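PDB 3EXR: RmpD (Hexulose-6-phosphate synthase) from Streptococcus mutans, which is an enzyme of the HUMPS family, a two-chain assembly whose subunit folds as an eight-stranded parallel beta/alpha (TIM) barrel. Local coordinates for residues 6-11 and 193-198; 136-141 and 167-172; 160-165 and 186-191. All blocks are in the same frame, centred on the assembly; numbering follows the deposited sequence.

Contact 1 of 3, residues 6-11 and 193-198; sequences PNLQVA and FIAGRG
Gln-9 pairs with Ile-194 at the seam of the TIM barrel, where the first strand, 7-12, runs parallel to the last, 192-195, and closes the sheet. Four backbone hydrogen bonds join them: Phe-193 N to Asn-7 O (2.9 Å), Gln-9 N to Phe-193 O (2.9 Å), Ala-195 N to Gln-9 O (2.8 Å) and Ala-11 N to Ala-195 O (2.8 Å). Side chains alternate between the two faces. Gln-9 and Ile-194 share the face lining the barrel interior and run alongside each other in the same direction. With CG opposite the backbone N (chi1 171°) and the chain extended beyond it, Gln-9 brings CD to 3.7 Å from Ile-194 CG1, while its NE2 comes to 3.7 Å from Ile-194 CD1. The amide is anchored by Glu-35, whose OE1 accepts a hydrogen bond from Gln-9 NE2. Leu-8, Val-10, Phe-193 and Ala-195 occupy the other face, and Phe-212 of helix 205-220 packs on both Leu-8 and Phe-193. A chi1 of -72° sets the Phe-193 ring on the N side of its backbone, and Pro-6 CB meets the ring edge at Phe-193 CE2 (3.7 Å); the ring also makes a T-shaped contact with Phe-185. Near the C-terminal end of the pairing, the methyl Ala-11 CB rests 3.9 Å from Ile-194 CG2.

Contact 2 of 3, residues 136-141 and 167-172; sequences SQAIYH and MGFRVS
Arg-170 reaches across to Ser-136 and Gln-137 at the start of two parallel neighbours in the barrel sheet, strands 137-141 and 170-174. Its CB lies 3.8 Å from Ser-136 O, the carbonyl that also accepts a hydrogen bond from Arg-170 N. A bend at chi3 (-62°) then folds the chain toward Ser-136. NE donates to a water 2.9 Å from it, and this water in turn donates to Gly-168 O. CZ sits 3.9 Å from Gln-137 CG, a methylene placed over one face of the guanidinium, off toward its rim. NH1 lies beside the amide end of Gln-137, the amide and guanidinium planes being turned 49° apart. NH2 gives Ser-136 OG a hydrogen bond of 2.9 Å, with the hydroxyl almost exactly in the guanidinium plane, and also forms a salt bridge with Glu-113. Since Glu-113 OE1 is bonded to Gln-137 NE2 as well, this carboxylate ties both side chains together.

A second water stitches the inner face further along: it donates to Gln-137 OE1 (2.6 Å) and to Arg-170 O, and accepts from Ser-172 OG (2.7 Å). Gln-137 OE1 has another partner in Gln-115 NE2. Beyond the water, Ile-139 CD1 packs 3.6 Å from Ser-172 CB. On the outer face Ala-138 CB touches Phe-169 CD1 at 3.8 Å.

The pairing belongs to a beta-alpha-beta crossover, whose return helix, 155-167, ends in a Schellman motif at Gly-168. Phe-169 packs against helix 124-132, Val-171 against helix 155-167, and strand 113-117, the neighbour of 137-141 in the sheet, bonds to the backbone of Gln-137 and Ile-139.

Contact 3 of 3, residues 160-165 and 186-191; sequences KVKKLI and EGVDVF
Val-188 and Asp-189 pass beside helix 155-167 in an irregular chain path, the CA atoms of Val-188 and Lys-162 lying 6.9 Å apart, and Asp-189 forms the centre of an inverse gamma turn closed by a weak bond from Val-190 N to Val-188 O. No hydrogen bond crosses between the segments; the contact is largely apolar, carried by Val-188 and Ile-165. The two valine methyls divide the helix surface between them. CG1, which a chi1 of -175° swings away from the amide nitrogen, touches Val-161 CG1 at 4.0 Å and Ile-165 CD1 at 3.9 Å, partners one helical turn apart. CG2 instead meets the aliphatic part of Lys-162, whose CE is 3.9 Å away; the lysine chain crosses the valine at about a right angle. Ile-165 extends its chain (chi2 167°), carrying CD1 toward the loop, where it also lies 3.6 Å from Asp-189 O.

The contact joins an outer helix of the TIM barrel, 155-167, to the loop leading into the last strand, 192-195. Behind it, Val-161 and Ile-165 both rest on Val-171 of strand 170-174, Val-190 packs on Val-173 of the same strand, and Val-188 O accepts a hydrogen bond from Trp-220 of helix 205-220.

From the N terminus, strand 7-12 gains its second neighbour, strand 192-195, only near the end of the chain: contact 1 closes this long loop and with it the barrel, and contacts 2 and 3 both fall within it. Contact 2 closes a shorter loop, from strand 137-141 through helix 155-167 to strand 170-174. Contact 3 starts on that helix and ends in the loop before strand 192-195, so it crosses contact 2. The three meet directly. Ile-194 CD1 of contact 1 packs on Ile-139 and Ser-172 inside the barrel, whereas Phe-191 of contact 3 probably bonds through its backbone to both Asn-7 and Val-171, bridging the other two.

Contact 1 of 3, residues 6-11 and 193-198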
ATOM      1  N   PRO A   6      -5.706 -24.030 -12.372  1.00 12.13           N
ATOM      2  CA  PRO A   6      -5.732 -22.737 -11.667  1.00 10.84           C
ATOM      3  C   PRO A   6      -5.878 -22.938 -10.163  1.00 10.19           C
ATOM      4  O   PRO A   6      -6.639 -23.807  -9.731  1.00 10.55           O
ATOM      5  CB  PRO A   6      -6.972 -22.039 -12.227  1.00 10.44           C
ATOM      6  CG  PRO A   6      -7.144 -22.670 -13.633  1.00 11.01           C
ATOM      7  CD  PRO A   6      -6.721 -24.116 -13.437  1.00 11.71           C
ATOM      8  N   ASN A   7      -5.184 -22.095  -9.388  1.00 10.33           N
ATOM      9  CA  ASN A   7      -5.287 -22.099  -7.947  1.00 10.57           C
ATOM     10  C   ASN A   7      -6.592 -21.445  -7.520  1.00 10.26           C
ATOM     11  O   ASN A   7      -7.110 -20.570  -8.206  1.00 10.22           O
ATOM     12  CB  ASN A   7      -4.146 -21.286  -7.329  1.00 10.95           C
ATOM     13  CG  ASN A   7      -2.781 -21.936  -7.460  1.00 11.30           C
ATOM     14  OD1 ASN A   7      -1.799 -21.245  -7.797  1.00 14.44           O
ATOM     15  ND2 ASN A   7      -2.677 -23.231  -7.153  1.00 10.24           N
ATOM     16  N   LEU A   8      -7.117 -21.887  -6.378  1.00  9.86           N
ATOM     17  CA  LEU A   8      -8.106 -21.160  -5.635  1.00  9.79           C
ATOM     18  C   LEU A   8      -7.392 -20.474  -4.472  1.00  9.57           C
ATOM     19  O   LEU A   8      -6.771 -21.136  -3.639  1.00 10.03           O
ATOM     20  CB  LEU A   8      -9.178 -22.096  -5.080  1.00  9.89           C
ATOM     21  CG  LEU A   8     -10.171 -21.416  -4.123  1.00 10.11           C
ATOM     22  CD1 LEU A   8     -10.817 -20.156  -4.708  1.00 11.56           C
ATOM     23  CD2 LEU A   8     -11.226 -22.374  -3.652  1.00 10.67           C
ATOM     24  N   GLN A   9      -7.516 -19.156  -4.428  1.00  9.12           N
ATOM     25  CA  GLN A   9      -6.938 -18.324  -3.373  1.00  8.65           C
ATOM     26  C   GLN A   9      -8.055 -17.650  -2.606  1.00  9.18           C
ATOM     27  O   GLN A   9      -9.020 -17.192  -3.206  1.00  9.28           O
ATOM     28  CB  GLN A   9      -5.996 -17.311  -3.995  1.00  8.44           C
ATOM     29  CG  GLN A   9      -5.484 -16.255  -3.073  1.00  8.00           C
ATOM     30  CD  GLN A   9      -4.338 -15.455  -3.707  1.00  9.30           C
ATOM     31  OE1 GLN A   9      -3.579 -15.998  -4.487  1.00  9.34           O
ATOM     32  NE2 GLN A   9      -4.223 -14.186  -3.365  1.00  8.14           N
ATOM     33  N   VAL A  10      -7.900 -17.566  -1.282  1.00  9.44           N
ATOM     34  CA  VAL A  10      -8.826 -16.786  -0.458  1.00  9.66           C
ATOM     35  C   VAL A  10      -8.115 -15.558   0.109  1.00  9.32           C
ATOM     36  O   VAL A  10      -7.036 -15.673   0.692  1.00  9.39           O
ATOM     37  CB  VAL A  10      -9.462 -17.610   0.711  1.00  9.67           C
ATOM     38  CG1 VAL A  10      -8.400 -18.121   1.696  1.00 11.86           C
ATOM     39  CG2 VAL A  10     -10.477 -16.786   1.454  1.00 10.84           C
ATOM     40  N   ALA A  11      -8.710 -14.401  -0.142  1.00  8.74           N
ATOM     41  CA  ALA A  11      -8.249 -13.140   0.409  1.00  9.36           C
ATOM     42  C   ALA A  11      -8.940 -12.918   1.742  1.00  9.21           C
ATOM     43  O   ALA A  11     -10.162 -13.065   1.850  1.00  9.99           O
ATOM     44  CB  ALA A  11      -8.606 -11.994  -0.554  1.00 10.36           C
ATOM     45  N   PHE A 193      -7.439 -17.913  -9.206  1.00  8.92           N
ATOM     46  CA  PHE A 193      -8.696 -17.184  -8.973  1.00  9.28           C
ATOM     47  C   PHE A 193      -8.721 -16.767  -7.488  1.00  9.19           C
ATOM     48  O   PHE A 193      -8.613 -17.624  -6.612  1.00  9.10           O
ATOM     49  CB  PHE A 193      -9.906 -18.060  -9.282  1.00  9.22           C
ATOM     50  CG  PHE A 193     -10.097 -18.303 -10.760  1.00 10.36           C
ATOM     51  CD1 PHE A 193     -10.715 -17.343 -11.561  1.00 11.82           C
ATOM     52  CD2 PHE A 193      -9.621 -19.460 -11.352  1.00 11.26           C
ATOM     53  CE1 PHE A 193     -10.871 -17.568 -12.947  1.00 12.20           C
ATOM     54  CE2 PHE A 193      -9.785 -19.682 -12.723  1.00 12.45           C
ATOM     55  CZ  PHE A 193     -10.404 -18.737 -13.508  1.00 12.44           C
ATOM     56  N   ILE A 194      -8.860 -15.468  -7.205  1.00  9.22           N
ATOM     57  CA  ILE A 194      -8.837 -14.967  -5.818  1.00  9.53           C
ATOM     58  C   ILE A 194     -10.269 -14.658  -5.394  1.00  9.73           C
ATOM     59  O   ILE A 194     -10.872 -13.721  -5.903  1.00 10.09           O
ATOM     60  CB  ILE A 194      -8.003 -13.686  -5.688  1.00  9.32           C
ATOM     61  CG1 ILE A 194      -6.573 -13.886  -6.198  1.00  9.61           C
ATOM     62  CG2 ILE A 194      -8.020 -13.219  -4.233  1.00 10.84           C
ATOM     63  CD1 ILE A 194      -5.787 -12.568  -6.291  1.00 10.98           C
ATOM     64  N   ALA A 195     -10.800 -15.466  -4.480  1.00 10.02           N
ATOM     65  CA  ALA A 195     -12.113 -15.264  -3.914  1.00 10.95           C
ATOM     66  C   ALA A 195     -11.938 -14.675  -2.528  1.00 11.24           C
ATOM     67  O   ALA A 195     -10.840 -14.691  -1.970  1.00 13.02           O
ATOM     68  CB  ALA A 195     -12.881 -16.582  -3.844  1.00 11.40           C
ATOM     69  N   GLY A 196     -13.012 -14.133  -1.987  1.00 10.86           N
ATOM     70  CA  GLY A 196     -13.009 -13.542  -0.657  1.00 10.60           C
ATOM     71  C   GLY A 196     -14.301 -13.850   0.092  1.00 11.73           C
ATOM     72  O   GLY A 196     -14.566 -15.005   0.425  1.00 11.63           O
ATOM     73  N   ARG A 197     -15.063 -12.807   0.393  1.00 12.92           N
ATOM     74  CA  ARG A 197     -16.275 -12.915   1.212  1.00 14.94           C
ATOM     75  C   ARG A 197     -17.363 -13.813   0.624  1.00 14.59           C
ATOM     76  O   ARG A 197     -18.112 -14.442   1.360  1.00 14.44           O
ATOM     77  CB  ARG A 197     -16.812 -11.513   1.514  1.00 15.68           C
ATOM     78  CG  ARG A 197     -15.879 -10.690   2.438  1.00 19.17           C
ATOM     79  CD  ARG A 197     -16.408  -9.285   2.651  1.00 24.44           C
ATOM     80  NE  ARG A 197     -17.335  -9.205   3.783  1.00 29.30           N
ATOM     81  CZ  ARG A 197     -18.277  -8.266   3.924  1.00 32.02           C
ATOM     82  NH1 ARG A 197     -18.424  -7.318   3.003  1.00 33.26           N
ATOM     83  NH2 ARG A 197     -19.071  -8.273   4.997  1.00 32.19           N
ATOM     84  N   GLY A 198     -17.427 -13.905  -0.699  1.00 15.13           N
ATOM     85  CA  GLY A 198     -18.346 -14.822  -1.378  1.00 15.15           C
ATOM     86  C   GLY A 198     -18.198 -16.240  -0.861  1.00 15.18           C
ATOM     87  O   GLY A 198     -19.192 -16.958  -0.698  1.00 16.04           O
TER

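Contact 2 of 3, residues 136-141 and 167-172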
ATOM      1  N   SER A 136       7.028 -11.956 -12.634  1.00 11.21           N
ATOM      2  CA  SER A 136       6.170 -12.540 -13.669  1.00 11.09           C
ATOM      3  C   SER A 136       4.817 -12.975 -13.172  1.00 10.23           C
ATOM      4  O   SER A 136       4.211 -13.851 -13.756  1.00 11.09           O
ATOM      5  CB  SER A 136       6.894 -13.689 -14.379  1.00 11.33           C
ATOM      6  OG  SER A 136       7.168 -14.755 -13.508  1.00 11.32           O
ATOM      7  N   GLN A 137       4.355 -12.357 -12.078  1.00  9.43           N
ATOM      8  CA  GLN A 137       2.969 -12.483 -11.622  1.00  9.02           C
ATOM      9  C   GLN A 137       2.332 -11.111 -11.559  1.00  8.97           C
ATOM     10  O   GLN A 137       2.965 -10.132 -11.107  1.00  9.85           O
ATOM     11  CB  GLN A 137       2.889 -13.123 -10.238  1.00  8.80           C
ATOM     12  CG  GLN A 137       3.198 -14.595 -10.197  1.00  8.64           C
ATOM     13  CD  GLN A 137       2.652 -15.234  -8.929  1.00 10.19           C
ATOM     14  OE1 GLN A 137       1.445 -15.201  -8.698  1.00 10.98           O
ATOM     15  NE2 GLN A 137       3.531 -15.835  -8.117  1.00 10.33           N
ATOM     16  N   ALA A 138       1.077 -11.047 -11.975  1.00  9.47           N
ATOM     17  CA  ALA A 138       0.285  -9.819 -11.939  1.00  9.14           C
ATOM     18  C   ALA A 138      -1.121 -10.125 -11.483  1.00  8.57           C
ATOM     19  O   ALA A 138      -1.672 -11.175 -11.824  1.00  9.44           O
ATOM     20  CB  ALA A 138       0.259  -9.160 -13.293  1.00  9.80           C
ATOM     21  N   ILE A 139      -1.705  -9.191 -10.724  1.00  7.66           N
ATOM     22  CA  ILE A 139      -3.060  -9.365 -10.201  1.00  7.68           C
ATOM     23  C   ILE A 139      -3.975  -8.377 -10.909  1.00  8.23           C
ATOM     24  O   ILE A 139      -3.820  -7.158 -10.771  1.00  7.73           O
ATOM     25  CB  ILE A 139      -3.132  -9.041  -8.672  1.00  8.16           C
ATOM     26  CG1 ILE A 139      -1.981  -9.669  -7.860  1.00  9.42           C
ATOM     27  CG2 ILE A 139      -4.491  -9.395  -8.132  1.00  8.06           C
ATOM     28  CD1 ILE A 139      -1.821 -11.118  -8.006  1.00 10.08           C
ATOM     29  N   TYR A 140      -4.934  -8.916 -11.646  1.00  8.01           N
ATOM     30  CA  TYR A 140      -5.876  -8.123 -12.433  1.00  8.06           C
ATOM     31  C   TYR A 140      -7.260  -8.131 -11.771  1.00  8.67           C
ATOM     32  O   TYR A 140      -7.791  -9.204 -11.481  1.00  9.36           O
ATOM     33  CB  TYR A 140      -5.962  -8.662 -13.887  1.00  8.96           C
ATOM     34  CG  TYR A 140      -6.672  -7.723 -14.825  1.00  8.44           C
ATOM     35  CD1 TYR A 140      -5.951  -6.876 -15.669  1.00 11.61           C
ATOM     36  CD2 TYR A 140      -8.070  -7.644 -14.840  1.00  9.21           C
ATOM     37  CE1 TYR A 140      -6.594  -5.965 -16.500  1.00 11.07           C
ATOM     38  CE2 TYR A 140      -8.725  -6.729 -15.669  1.00 10.13           C
ATOM     39  CZ  TYR A 140      -7.971  -5.900 -16.500  1.00 10.30           C
ATOM     40  OH  TYR A 140      -8.595  -5.019 -17.335  1.00 12.51           O
ATOM     41  N   HIS A 141      -7.818  -6.936 -11.536  1.00  8.33           N
ATOM     42  CA  HIS A 141      -9.124  -6.740 -10.914  1.00  9.67           C
ATOM     43  C   HIS A 141     -10.189  -6.454 -11.947  1.00  9.32           C
ATOM     44  O   HIS A 141      -9.972  -5.650 -12.864  1.00  9.54           O
ATOM     45  CB  HIS A 141      -9.073  -5.528  -9.970  1.00 10.31           C
ATOM     46  CG  HIS A 141      -8.210  -5.740  -8.768  1.00 12.39           C
ATOM     47  ND1 HIS A 141      -6.829  -5.750  -8.814  1.00 15.03           N
ATOM     48  CD2 HIS A 141      -8.544  -5.956  -7.480  1.00 13.46           C
ATOM     49  CE1 HIS A 141      -6.359  -5.965  -7.599  1.00 13.10           C
ATOM     50  NE2 HIS A 141      -7.383  -6.104  -6.774  1.00 15.57           N
ATOM     51  N   MET A 167       2.197 -12.268 -22.836  1.00 14.67           N
ATOM     52  CA  MET A 167       3.502 -11.652 -22.543  1.00 14.55           C
ATOM     53  C   MET A 167       4.380 -12.525 -21.647  1.00 13.89           C
ATOM     54  O   MET A 167       5.580 -12.308 -21.569  1.00 14.54           O
ATOM     55  CB  MET A 167       3.305 -10.292 -21.863  1.00 14.67           C
ATOM     56  CG  MET A 167       2.810  -9.220 -22.798  1.00 15.87           C
ATOM     57  SD  MET A 167       2.636  -7.629 -21.979  1.00 19.12           S
ATOM     58  CE  MET A 167       4.299  -7.114 -21.876  1.00 16.56           C
ATOM     59  N   GLY A 168       3.792 -13.495 -20.954  1.00 12.69           N
ATOM     60  CA  GLY A 168       4.551 -14.350 -20.049  1.00 12.88           C
ATOM     61  C   GLY A 168       4.190 -14.232 -18.567  1.00 12.50           C
ATOM     62  O   GLY A 168       4.841 -14.855 -17.733  1.00 13.69           O
ATOM     63  N   PHE A 169       3.146 -13.469 -18.242  1.00 11.49           N
ATOM     64  CA  PHE A 169       2.648 -13.416 -16.852  1.00 11.31           C
ATOM     65  C   PHE A 169       1.822 -14.615 -16.432  1.00 11.23           C
ATOM     66  O   PHE A 169       0.986 -15.143 -17.212  1.00 11.20           O
ATOM     67  CB  PHE A 169       1.837 -12.140 -16.587  1.00 11.07           C
ATOM     68  CG  PHE A 169       2.678 -10.892 -16.501  1.00 12.40           C
ATOM     69  CD1 PHE A 169       3.254 -10.497 -15.296  1.00 12.65           C
ATOM     70  CD2 PHE A 169       2.913 -10.125 -17.631  1.00 12.55           C
ATOM     71  CE1 PHE A 169       4.037  -9.345 -15.206  1.00 11.97           C
ATOM     72  CE2 PHE A 169       3.684  -8.972 -17.563  1.00 12.18           C
ATOM     73  CZ  PHE A 169       4.242  -8.567 -16.347  1.00 11.51           C
ATOM     74  N   ARG A 170       2.025 -15.025 -15.179  1.00 10.23           N
ATOM     75  CA  ARG A 170       1.027 -15.810 -14.461  1.00 10.56           C
ATOM     76  C   ARG A 170       0.060 -14.806 -13.852  1.00 10.50           C
ATOM     77  O   ARG A 170       0.433 -14.055 -12.951  1.00 10.54           O
ATOM     78  CB  ARG A 170       1.672 -16.708 -13.405  1.00 10.03           C
ATOM     79  CG  ARG A 170       2.221 -18.035 -13.991  1.00 11.19           C
ATOM     80  CD  ARG A 170       3.240 -18.711 -13.058  1.00 10.67           C
ATOM     81  NE  ARG A 170       4.393 -17.829 -12.873  1.00 11.31           N
ATOM     82  CZ  ARG A 170       5.048 -17.629 -11.734  1.00 12.63           C
ATOM     83  NH1 ARG A 170       4.763 -18.307 -10.637  1.00 10.77           N
ATOM     84  NH2 ARG A 170       6.023 -16.740 -11.728  1.00 13.05           N
ATOM     85  N   VAL A 171      -1.154 -14.774 -14.383  1.00 10.14           N
ATOM     86  CA  VAL A 171      -2.139 -13.770 -14.037  1.00 10.52           C
ATOM     87  C   VAL A 171      -3.166 -14.317 -13.032  1.00  9.82           C
ATOM     88  O   VAL A 171      -3.772 -15.364 -13.220  1.00  9.92           O
ATOM     89  CB  VAL A 171      -2.845 -13.214 -15.297  1.00 11.15           C
ATOM     90  CG1 VAL A 171      -3.964 -12.242 -14.945  1.00 11.69           C
ATOM     91  CG2 VAL A 171      -1.821 -12.556 -16.208  1.00 10.73           C
ATOM     92  N   SER A 172      -3.319 -13.605 -11.922  1.00  9.00           N
ATOM     93  CA  SER A 172      -4.383 -13.868 -10.987  1.00  7.95           C
ATOM     94  C   SER A 172      -5.514 -12.897 -11.268  1.00  8.46           C
ATOM     95  O   SER A 172      -5.264 -11.731 -11.594  1.00  9.29           O
ATOM     96  CB  SER A 172      -3.908 -13.642  -9.551  1.00  7.37           C
ATOM     97  OG  SER A 172      -2.927 -14.554  -9.193  1.00  8.89           O
TER
HETATM   98  O   HOH W   1       5.294 -16.635 -15.398  1.00 14.84           O
HETATM   99  O   HOH W   2      -0.441 -14.138 -10.205  1.00 10.85           O

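Contact 3 of 3, residues 160-165 and 186-191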
ATOM      1  N   LYS A 160      -7.261  -7.831 -21.804  1.00 11.30           N
ATOM      2  CA  LYS A 160      -6.061  -7.428 -21.072  1.00 10.88           C
ATOM      3  C   LYS A 160      -5.454  -8.609 -20.310  1.00 10.21           C
ATOM      4  O   LYS A 160      -4.246  -8.816 -20.305  1.00 10.46           O
ATOM      5  CB  LYS A 160      -6.352  -6.234 -20.156  1.00 11.31           C
ATOM      6  CG  LYS A 160      -6.864  -5.001 -20.928  1.00 11.22           C
ATOM      7  CD  LYS A 160      -6.773  -3.723 -20.119  1.00 14.25           C
ATOM      8  CE  LYS A 160      -5.344  -3.254 -19.989  1.00 15.54           C
ATOM      9  NZ  LYS A 160      -5.305  -1.895 -19.341  1.00 18.21           N
ATOM     10  N   VAL A 161      -6.308  -9.395 -19.667  1.00 10.17           N
ATOM     11  CA  VAL A 161      -5.861 -10.644 -19.049  1.00 10.74           C
ATOM     12  C   VAL A 161      -5.160 -11.515 -20.073  1.00 10.64           C
ATOM     13  O   VAL A 161      -4.053 -11.992 -19.824  1.00 10.78           O
ATOM     14  CB  VAL A 161      -7.002 -11.377 -18.329  1.00 10.33           C
ATOM     15  CG1 VAL A 161      -6.541 -12.752 -17.847  1.00 11.30           C
ATOM     16  CG2 VAL A 161      -7.536 -10.493 -17.161  1.00  9.92           C
ATOM     17  N   LYS A 162      -5.790 -11.719 -21.228  1.00 11.90           N
ATOM     18  CA  LYS A 162      -5.200 -12.543 -22.271  1.00 12.16           C
ATOM     19  C   LYS A 162      -3.839 -12.027 -22.722  1.00 11.71           C
ATOM     20  O   LYS A 162      -2.911 -12.817 -22.909  1.00 12.75           O
ATOM     21  CB  LYS A 162      -6.146 -12.642 -23.466  1.00 12.11           C
ATOM     22  CG  LYS A 162      -7.319 -13.533 -23.205  1.00 12.52           C
ATOM     23  CD  LYS A 162      -8.454 -13.243 -24.167  1.00 13.65           C
ATOM     24  CE  LYS A 162      -9.674 -14.092 -23.874  1.00 14.46           C
ATOM     25  NZ  LYS A 162     -10.777 -13.949 -24.925  1.00 14.63           N
ATOM     26  N   LYS A 163      -3.729 -10.714 -22.871  1.00 10.80           N
ATOM     27  CA  LYS A 163      -2.482 -10.111 -23.346  1.00 11.62           C
ATOM     28  C   LYS A 163      -1.355 -10.257 -22.337  1.00 11.78           C
ATOM     29  O   LYS A 163      -0.215 -10.521 -22.710  1.00 11.86           O
ATOM     30  CB  LYS A 163      -2.695  -8.647 -23.718  1.00 12.36           C
ATOM     31  CG  LYS A 163      -1.423  -7.922 -24.235  1.00 14.82           C
ATOM     32  CD  LYS A 163      -0.820  -8.576 -25.485  1.00 21.14           C
ATOM     33  CE  LYS A 163      -0.366  -7.536 -26.529  1.00 24.28           C
ATOM     34  NZ  LYS A 163       0.763  -6.666 -26.097  1.00 26.16           N
ATOM     35  N   LEU A 164      -1.659 -10.072 -21.054  1.00 11.09           N
ATOM     36  CA  LEU A 164      -0.645 -10.274 -20.023  1.00 10.61           C
ATOM     37  C   LEU A 164      -0.142 -11.714 -19.973  1.00 10.65           C
ATOM     38  O   LEU A 164       1.048 -11.963 -19.810  1.00 10.54           O
ATOM     39  CB  LEU A 164      -1.175  -9.849 -18.660  1.00 10.97           C
ATOM     40  CG  LEU A 164      -1.449  -8.386 -18.422  1.00 11.13           C
ATOM     41  CD1 LEU A 164      -2.248  -8.258 -17.141  1.00 11.34           C
ATOM     42  CD2 LEU A 164      -0.144  -7.558 -18.338  1.00 10.74           C
ATOM     43  N   ILE A 165      -1.056 -12.666 -20.154  1.00 11.16           N
ATOM     44  CA  ILE A 165      -0.705 -14.082 -20.168  1.00 12.12           C
ATOM     45  C   ILE A 165       0.233 -14.336 -21.360  1.00 12.97           C
ATOM     46  O   ILE A 165       1.263 -15.001 -21.222  1.00 13.01           O
ATOM     47  CB  ILE A 165      -1.976 -14.981 -20.250  1.00 12.25           C
ATOM     48  CG1 ILE A 165      -2.736 -14.947 -18.915  1.00 12.01           C
ATOM     49  CG2 ILE A 165      -1.607 -16.416 -20.645  1.00 12.32           C
ATOM     50  CD1 ILE A 165      -4.154 -15.533 -18.928  1.00 11.55           C
ATOM     51  N   GLU A 186     -13.461 -19.798 -19.661  1.00 13.99           N
ATOM     52  CA  GLU A 186     -13.118 -20.977 -20.441  1.00 14.88           C
ATOM     53  C   GLU A 186     -12.104 -20.608 -21.526  1.00 15.06           C
ATOM     54  O   GLU A 186     -12.255 -19.601 -22.216  1.00 15.92           O
ATOM     55  CB  GLU A 186     -14.383 -21.612 -21.041  1.00 14.51           C
ATOM     56  CG  GLU A 186     -14.270 -23.116 -21.385  1.00 15.51           C
ATOM     57  CD  GLU A 186     -13.347 -23.432 -22.570  1.00 15.54           C
ATOM     58  OE1 GLU A 186     -13.379 -22.671 -23.551  1.00 16.73           O
ATOM     59  OE2 GLU A 186     -12.563 -24.415 -22.513  1.00 15.32           O
ATOM     60  N   GLY A 187     -11.061 -21.415 -21.644  1.00 14.71           N
ATOM     61  CA  GLY A 187     -10.001 -21.147 -22.602  1.00 15.25           C
ATOM     62  C   GLY A 187      -8.998 -20.067 -22.221  1.00 15.07           C
ATOM     63  O   GLY A 187      -8.094 -19.763 -23.010  1.00 16.02           O
ATOM     64  N   VAL A 188      -9.146 -19.480 -21.033  1.00 14.23           N
ATOM     65  CA  VAL A 188      -8.183 -18.479 -20.537  1.00 13.13           C
ATOM     66  C   VAL A 188      -7.317 -19.150 -19.467  1.00 12.39           C
ATOM     67  O   VAL A 188      -7.842 -19.700 -18.515  1.00 11.83           O
ATOM     68  CB  VAL A 188      -8.904 -17.211 -19.962  1.00 13.21           C
ATOM     69  CG1 VAL A 188      -7.914 -16.110 -19.563  1.00 13.96           C
ATOM     70  CG2 VAL A 188      -9.900 -16.660 -20.983  1.00 13.50           C
ATOM     71  N   ASP A 189      -6.006 -19.124 -19.665  1.00 12.99           N
ATOM     72  CA  ASP A 189      -5.018 -19.794 -18.817  1.00 13.47           C
ATOM     73  C   ASP A 189      -4.745 -19.007 -17.513  1.00 13.23           C
ATOM     74  O   ASP A 189      -3.622 -18.606 -17.226  1.00 13.72           O
ATOM     75  CB  ASP A 189      -3.732 -19.961 -19.641  1.00 14.47           C
ATOM     76  CG  ASP A 189      -2.681 -20.800 -18.953  1.00 17.43           C
ATOM     77  OD1 ASP A 189      -3.040 -21.781 -18.276  1.00 20.65           O
ATOM     78  OD2 ASP A 189      -1.461 -20.528 -19.085  1.00 20.43           O
ATOM     79  N   VAL A 190      -5.804 -18.804 -16.750  1.00 12.32           N
ATOM     80  CA  VAL A 190      -5.743 -18.078 -15.470  1.00 11.07           C
ATOM     81  C   VAL A 190      -4.870 -18.875 -14.505  1.00 11.01           C
ATOM     82  O   VAL A 190      -5.052 -20.083 -14.348  1.00 10.73           O
ATOM     83  CB  VAL A 190      -7.161 -17.893 -14.858  1.00 11.24           C
ATOM     84  CG1 VAL A 190      -7.095 -17.341 -13.430  1.00 10.87           C
ATOM     85  CG2 VAL A 190      -8.027 -17.005 -15.741  1.00 11.54           C
ATOM     86  N   PHE A 191      -3.952 -18.192 -13.821  1.00  9.78           N
ATOM     87  CA  PHE A 191      -3.038 -18.853 -12.875  1.00  9.44           C
ATOM     88  C   PHE A 191      -3.698 -19.116 -11.526  1.00  9.86           C
ATOM     89  O   PHE A 191      -3.561 -20.195 -10.969  1.00  9.26           O
ATOM     90  CB  PHE A 191      -1.758 -18.014 -12.703  1.00  9.31           C
ATOM     91  CG  PHE A 191      -0.852 -18.487 -11.586  1.00  9.37           C
ATOM     92  CD1 PHE A 191      -0.208 -19.721 -11.660  1.00 10.59           C
ATOM     93  CD2 PHE A 191      -0.611 -17.678 -10.486  1.00  8.65           C
ATOM     94  CE1 PHE A 191       0.622 -20.153 -10.658  1.00 10.60           C
ATOM     95  CE2 PHE A 191       0.251 -18.116  -9.471  1.00 10.66           C
ATOM     96  CZ  PHE A 191       0.859 -19.354  -9.565  1.00 11.62           C
TER